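Local coordinates for protein thiol-activated cytolysin (PDB 6NAL) that probably binds cholesterol-containing membranes and assembles there into large oligomeric beta-barrel pores, as a member of the cholesterol-dependent cytolysin family, at residues L370-S373 / G374-A378; A436-W439 / W440-S443. All coordinates share one frame; numbering follows the deposited sequence.

Contact 1: residues L370-S373 / G374-A378; sequences LEHS and GWYVA
Between H372, where strand 349-372 ends, and A378, where strand 378-389 begins, the chain turns through S373 and G374, crosses from one sheet of the sandwich to the other and makes an inverse gamma turn centred on W375, closed by a weak bond of 3.1 Å from Y376 N to G374 O. In sequence and position this bend probably corresponds to the L2 loop of cholesterol-dependent cytolysins, one of the short loops at the tip of the beta-sandwich domain, which in relatives meets the membrane. The imidazole of H372 fills the inside of the bend. With its CG anti to the backbone N (chi1 172°), the ring reaches forward beyond the strand end and NE2 donates to Y376 O at 2.9 Å. That oxygen lies in the ring plane, although the N-H points somewhat past it (141° at the hydrogen), and the donor is tilted from the carbonyl plane. The bond ties the strand end to the far limb of the loop and fixes the rotation of the imidazole. One face of the ring is covered by the methyl of A378, a CH-pi contact with CB 3.8 Å from the centroid and near the ring normal. Y376 meets the imidazole obliquely, its plane turned 33° from that of H372, while its hydroxyl is held by a hydrogen bond to G460 O. F380 also packs against H372. S373 is joined by backbone bonding to I459. G374 CA lies over one face of the Y376 ring, 3.9 Å from its plane and offset toward the rim. At the point where the two aromatic rings come nearest, H372 CE1 is 3.7 Å from Y376 CE1.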
ATOM      1  N   LEU A 370     -20.501  22.820  -8.821  1.00 40.36           N
ATOM      2  CA  LEU A 370     -21.023  22.898 -10.191  1.00 39.50           C
ATOM      3  C   LEU A 370     -21.577  24.293 -10.442  1.00 39.40           C
ATOM      4  O   LEU A 370     -22.244  24.840  -9.573  1.00 42.75           O
ATOM      5  CB  LEU A 370     -22.126  21.876 -10.408  1.00 34.44           C
ATOM      6  CG  LEU A 370     -21.668  20.482  -9.967  1.00 37.97           C
ATOM      7  CD1 LEU A 370     -22.909  19.591 -10.106  1.00 34.68           C
ATOM      8  CD2 LEU A 370     -20.495  19.904 -10.778  1.00 36.51           C
ATOM      9  N   GLU A 371     -21.241  24.898 -11.578  1.00 32.80           N
ATOM     10  CA  GLU A 371     -21.719  26.234 -11.907  1.00 43.71           C
ATOM     11  C   GLU A 371     -22.103  26.257 -13.369  1.00 34.36           C
ATOM     12  O   GLU A 371     -21.372  25.784 -14.244  1.00 34.33           O
ATOM     13  CB  GLU A 371     -20.677  27.302 -11.600  1.00 47.86           C
ATOM     14  CG  GLU A 371     -19.876  26.942 -10.327  1.00 58.58           C
ATOM     15  CD  GLU A 371     -18.984  28.067  -9.775  1.00 76.65           C
ATOM     16  OE1 GLU A 371     -17.894  28.303 -10.346  1.00 80.98           O
ATOM     17  OE2 GLU A 371     -19.358  28.681  -8.737  1.00 90.93           O
ATOM     18  N   HIS A 372     -23.291  26.755 -13.593  1.00 38.22           N
ATOM     19  CA  HIS A 372     -23.870  26.888 -14.910  1.00 37.84           C
ATOM     20  C   HIS A 372     -24.222  28.355 -15.089  1.00 41.25           C
ATOM     21  O   HIS A 372     -25.008  28.911 -14.312  1.00 41.09           O
ATOM     22  CB  HIS A 372     -25.096  26.011 -15.006  1.00 39.13           C
ATOM     23  CG  HIS A 372     -25.905  26.195 -16.244  1.00 39.06           C
ATOM     24  ND1 HIS A 372     -25.364  26.620 -17.435  1.00 34.09           N
ATOM     25  CD2 HIS A 372     -27.217  25.954 -16.485  1.00 39.72           C
ATOM     26  CE1 HIS A 372     -26.307  26.623 -18.362  1.00 36.62           C
ATOM     27  NE2 HIS A 372     -27.441  26.221 -17.812  1.00 40.05           N
ATOM     28  N   SER A 373     -23.631  28.981 -16.083  1.00 39.38           N
ATOM     29  CA  SER A 373     -23.998  30.345 -16.442  1.00 40.52           C
ATOM     30  C   SER A 373     -24.375  30.442 -17.908  1.00 38.12           C
ATOM     31  O   SER A 373     -24.576  31.546 -18.407  1.00 45.54           O
ATOM     32  CB  SER A 373     -22.847  31.312 -16.172  1.00 37.55           C
ATOM     33  OG  SER A 373     -21.804  30.982 -17.086  1.00 51.22           O
ATOM     34  N   GLY A 374     -24.486  29.318 -18.612  1.00 35.45           N
ATOM     35  CA  GLY A 374     -24.756  29.366 -20.034  1.00 34.92           C
ATOM     36  C   GLY A 374     -26.211  29.663 -20.368  1.00 44.74           C
ATOM     37  O   GLY A 374     -27.110  29.543 -19.542  1.00 49.02           O
ATOM     38  N   TRP A 375     -26.429  30.112 -21.605  1.00 41.03           N
ATOM     39  CA  TRP A 375     -27.741  30.534 -22.109  1.00 45.30           C
ATOM     40  C   TRP A 375     -28.462  29.339 -22.761  1.00 44.50           C
ATOM     41  O   TRP A 375     -28.814  29.308 -23.928  1.00 46.90           O
ATOM     42  CB  TRP A 375     -27.559  31.706 -23.082  1.00 46.26           C
ATOM     43  CG  TRP A 375     -27.264  32.974 -22.373  1.00 47.67           C
ATOM     44  CD1 TRP A 375     -27.156  33.160 -20.986  1.00 56.14           C
ATOM     45  CD2 TRP A 375     -26.964  34.278 -23.006  1.00 57.56           C
ATOM     46  NE1 TRP A 375     -26.791  34.509 -20.795  1.00 56.33           N
ATOM     47  CE2 TRP A 375     -26.591  35.153 -21.998  1.00 55.89           C
ATOM     48  CE3 TRP A 375     -26.966  34.762 -24.347  1.00 61.83           C
ATOM     49  CZ2 TRP A 375     -26.387  36.531 -22.265  1.00 68.34           C
ATOM     50  CZ3 TRP A 375     -26.680  36.083 -24.592  1.00 69.07           C
ATOM     51  CH2 TRP A 375     -26.459  36.956 -23.568  1.00 64.47           C
ATOM     52  N   TYR A 376     -28.628  28.277 -21.984  1.00 43.56           N
ATOM     53  CA  TYR A 376     -29.205  27.030 -22.485  1.00 31.60           C
ATOM     54  C   TYR A 376     -29.558  26.186 -21.260  1.00 42.54           C
ATOM     55  O   TYR A 376     -29.221  26.540 -20.139  1.00 45.58           O
ATOM     56  CB  TYR A 376     -28.268  26.274 -23.434  1.00 40.60           C
ATOM     57  CG  TYR A 376     -26.857  26.044 -22.901  1.00 44.08           C
ATOM     58  CD1 TYR A 376     -26.606  25.067 -21.949  1.00 40.91           C
ATOM     59  CD2 TYR A 376     -25.781  26.808 -23.355  1.00 42.00           C
ATOM     60  CE1 TYR A 376     -25.318  24.872 -21.443  1.00 38.24           C
ATOM     61  CE2 TYR A 376     -24.489  26.622 -22.859  1.00 42.58           C
ATOM     62  CZ  TYR A 376     -24.251  25.649 -21.914  1.00 32.23           C
ATOM     63  OH  TYR A 376     -22.968  25.418 -21.423  1.00 31.99           O
ATOM     64  N   VAL A 377     -30.300  25.110 -21.467  1.00 51.05           N
ATOM     65  CA  VAL A 377     -30.652  24.192 -20.387  1.00 42.74           C
ATOM     66  C   VAL A 377     -29.555  23.151 -20.309  1.00 39.09           C
ATOM     67  O   VAL A 377     -29.111  22.623 -21.338  1.00 42.30           O
ATOM     68  CB  VAL A 377     -32.020  23.531 -20.636  1.00 43.06           C
ATOM     69  CG1 VAL A 377     -32.264  22.408 -19.618  1.00 40.95           C
ATOM     70  CG2 VAL A 377     -33.162  24.571 -20.561  1.00 40.25           C
ATOM     71  N   ALA A 378     -29.100  22.868 -19.117  1.00 30.98           N
ATOM     72  CA  ALA A 378     -27.978  21.963 -18.966  1.00 42.77           C
ATOM     73  C   ALA A 378     -28.314  20.911 -17.923  1.00 35.15           C
ATOM     74  O   ALA A 378     -29.115  21.137 -17.023  1.00 36.24           O
ATOM     75  CB  ALA A 378     -26.729  22.718 -18.556  1.00 40.30           C
TER

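Contact 2: residues A436-W439 / W440-S443; sequences AWEW and WRTS
The tryptophan-rich undecapeptide loop, the signature sequence of cholesterol-dependent cytolysins, runs from G431 to R441 at the tip of the beta-sandwich domain, and its last part brings W439 and W440 together just as strand 440-449 begins. The two indoles form a T-shaped pair: the pyrrole edge of W439 is directed at the face of W440, with the five-membered rings perpendicular and their centroids 4.6 Å apart. CG of W439 stands anti to its backbone N (chi1 -172°), which turns the indole so that its CD1 edge meets the face of W440. R379 adds a cation-pi contact to W440, and both tryptophans also touch C432. On the other side of the chain from the indoles, E438 and R441 lie side by side and point the same way. The model places E438 OE1 2.6 Å from R441 NE as a salt bridge, but OE1 is crowded there, so the details of the pairing are doubtful. OE2 accepts a hydrogen bond from W437 NE1 through its anti lone pair, though the modelled 2.5 Å is too short for its details to be relied on. In the crystal assembly a second subunit packs here, with H136, W140, L142 and G106 of that subunit meeting A436, W437, E438 and W439 respectively. Within the T-shaped pair the nearest approach is W439 CD1 to W440 NE1, at 3.3 Å.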
ATOM      1  N   ALA A 436     -32.912  19.357 -33.335  1.00 58.01           N
ATOM      2  CA  ALA A 436     -33.364  17.978 -33.165  1.00 54.62           C
ATOM      3  C   ALA A 436     -32.290  16.947 -33.492  1.00 59.22           C
ATOM      4  O   ALA A 436     -32.252  15.868 -32.878  1.00 57.74           O
ATOM      5  CB  ALA A 436     -34.593  17.751 -34.039  1.00 69.26           C
ATOM      6  N   TRP A 437     -31.438  17.223 -34.470  1.00 56.62           N
ATOM      7  CA  TRP A 437     -30.424  16.245 -34.852  1.00 54.18           C
ATOM      8  C   TRP A 437     -29.218  16.228 -33.898  1.00 55.92           C
ATOM      9  O   TRP A 437     -28.323  15.387 -34.052  1.00 48.84           O
ATOM     10  CB  TRP A 437     -29.967  16.522 -36.285  1.00 49.78           C
ATOM     11  CG  TRP A 437     -29.288  17.851 -36.390  1.00 56.88           C
ATOM     12  CD1 TRP A 437     -27.956  18.113 -36.185  1.00 63.96           C
ATOM     13  CD2 TRP A 437     -29.899  19.104 -36.696  1.00 66.28           C
ATOM     14  NE1 TRP A 437     -27.705  19.460 -36.347  1.00 70.87           N
ATOM     15  CE2 TRP A 437     -28.882  20.088 -36.667  1.00 71.75           C
ATOM     16  CE3 TRP A 437     -31.210  19.495 -37.000  1.00 72.56           C
ATOM     17  CZ2 TRP A 437     -29.138  21.436 -36.932  1.00 80.19           C
ATOM     18  CZ3 TRP A 437     -31.461  20.846 -37.258  1.00 70.80           C
ATOM     19  CH2 TRP A 437     -30.431  21.794 -37.219  1.00 78.61           C
ATOM     20  N   GLU A 438     -29.165  17.118 -32.912  1.00 53.02           N
ATOM     21  CA  GLU A 438     -28.083  17.110 -31.926  1.00 52.08           C
ATOM     22  C   GLU A 438     -28.591  17.781 -30.659  1.00 52.66           C
ATOM     23  O   GLU A 438     -28.055  18.810 -30.240  1.00 54.27           O
ATOM     24  CB  GLU A 438     -26.808  17.793 -32.451  1.00 55.85           C
ATOM     25  CG  GLU A 438     -26.947  19.217 -32.951  1.00 69.92           C
ATOM     26  CD  GLU A 438     -25.672  19.744 -33.658  1.00 82.55           C
ATOM     27  OE1 GLU A 438     -24.609  19.785 -32.985  1.00 89.26           O
ATOM     28  OE2 GLU A 438     -25.743  20.118 -34.868  1.00 72.40           O
ATOM     29  N   TRP A 439     -29.629  17.192 -30.058  1.00 41.14           N
ATOM     30  CA  TRP A 439     -30.381  17.845 -28.997  1.00 43.54           C
ATOM     31  C   TRP A 439     -29.536  18.087 -27.755  1.00 48.19           C
ATOM     32  O   TRP A 439     -29.631  19.146 -27.126  1.00 52.46           O
ATOM     33  CB  TRP A 439     -31.573  16.957 -28.652  1.00 50.44           C
ATOM     34  CG  TRP A 439     -32.522  17.559 -27.736  1.00 46.30           C
ATOM     35  CD1 TRP A 439     -32.736  17.235 -26.422  1.00 51.38           C
ATOM     36  CD2 TRP A 439     -33.420  18.613 -28.047  1.00 54.58           C
ATOM     37  NE1 TRP A 439     -33.713  18.056 -25.901  1.00 45.79           N
ATOM     38  CE2 TRP A 439     -34.175  18.880 -26.893  1.00 50.82           C
ATOM     39  CE3 TRP A 439     -33.662  19.360 -29.198  1.00 53.82           C
ATOM     40  CZ2 TRP A 439     -35.142  19.854 -26.859  1.00 51.57           C
ATOM     41  CZ3 TRP A 439     -34.614  20.302 -29.162  1.00 57.83           C
ATOM     42  CH2 TRP A 439     -35.344  20.556 -27.997  1.00 55.45           C
ATOM     43  N   TRP A 440     -28.787  17.082 -27.319  1.00 39.94           N
ATOM     44  CA  TRP A 440     -27.936  17.220 -26.142  1.00 44.06           C
ATOM     45  C   TRP A 440     -26.528  17.135 -26.655  1.00 44.33           C
ATOM     46  O   TRP A 440     -26.209  16.213 -27.402  1.00 52.84           O
ATOM     47  CB  TRP A 440     -28.162  16.139 -25.070  1.00 44.63           C
ATOM     48  CG  TRP A 440     -29.468  16.333 -24.275  1.00 37.83           C
ATOM     49  CD1 TRP A 440     -30.604  15.598 -24.409  1.00 44.80           C
ATOM     50  CD2 TRP A 440     -29.759  17.328 -23.261  1.00 36.72           C
ATOM     51  NE1 TRP A 440     -31.582  16.060 -23.549  1.00 37.75           N
ATOM     52  CE2 TRP A 440     -31.100  17.122 -22.845  1.00 40.58           C
ATOM     53  CE3 TRP A 440     -29.041  18.382 -22.695  1.00 41.64           C
ATOM     54  CZ2 TRP A 440     -31.718  17.892 -21.869  1.00 37.85           C
ATOM     55  CZ3 TRP A 440     -29.666  19.162 -21.699  1.00 42.94           C
ATOM     56  CH2 TRP A 440     -30.994  18.906 -21.305  1.00 48.92           C
ATOM     57  N   ARG A 441     -25.710  18.112 -26.300  1.00 38.64           N
ATOM     58  CA  ARG A 441     -24.309  18.131 -26.661  1.00 48.05           C
ATOM     59  C   ARG A 441     -23.533  17.953 -25.374  1.00 41.85           C
ATOM     60  O   ARG A 441     -23.867  18.554 -24.354  1.00 38.21           O
ATOM     61  CB  ARG A 441     -23.936  19.437 -27.358  1.00 48.75           C
ATOM     62  CG  ARG A 441     -22.722  19.305 -28.257  1.00 60.51           C
ATOM     63  CD  ARG A 441     -23.053  18.861 -29.708  1.00 82.17           C
ATOM     64  NE  ARG A 441     -23.615  19.927 -30.549  1.00 96.65           N
ATOM     65  CZ  ARG A 441     -22.939  20.998 -30.974  1.00 90.74           C
ATOM     66  NH1 ARG A 441     -21.668  21.158 -30.648  1.00 88.80           N
ATOM     67  NH2 ARG A 441     -23.523  21.922 -31.725  1.00 75.57           N
ATOM     68  N   THR A 442     -22.518  17.115 -25.403  1.00 47.36           N
ATOM     69  CA  THR A 442     -21.718  16.882 -24.215  1.00 44.78           C
ATOM     70  C   THR A 442     -20.557  17.853 -24.221  1.00 44.43           C
ATOM     71  O   THR A 442     -19.715  17.788 -25.111  1.00 50.04           O
ATOM     72  CB  THR A 442     -21.204  15.445 -24.163  1.00 45.56           C
ATOM     73  OG1 THR A 442     -22.321  14.552 -24.055  1.00 58.99           O
ATOM     74  CG2 THR A 442     -20.273  15.271 -22.957  1.00 47.29           C
ATOM     75  N   SER A 443     -20.491  18.731 -23.230  1.00 42.35           N
ATOM     76  CA  SER A 443     -19.370  19.666 -23.168  1.00 37.07           C
ATOM     77  C   SER A 443     -18.215  19.150 -22.330  1.00 37.86           C
ATOM     78  O   SER A 443     -17.140  19.762 -22.328  1.00 45.45           O
ATOM     79  CB  SER A 443     -19.837  21.011 -22.615  1.00 43.01           C
ATOM     80  OG  SER A 443     -20.478  20.852 -21.360  1.00 45.82           O
TER

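Both contacts lie at the far tip of the beta-sandwich domain, their centres about 56 and 61 Å from the centre of the chain and about 14 Å from each other. Contact 1 comes first along the chain and carries it from strand 349-372 of one sheet into strand 378-389 of the four-stranded antiparallel sheet. Contact 2 leads into strand 440-449, an outer strand of that second sheet, separated from 378-389 by strand 422-432. The loops meet where V377 O packs 3.5 Å from W440 CZ3, so the end of the undecapeptide leans on the 373-377 bend. In relatives both loops act at the membrane surface, and this proximity is consistent with a joint membrane-facing tip.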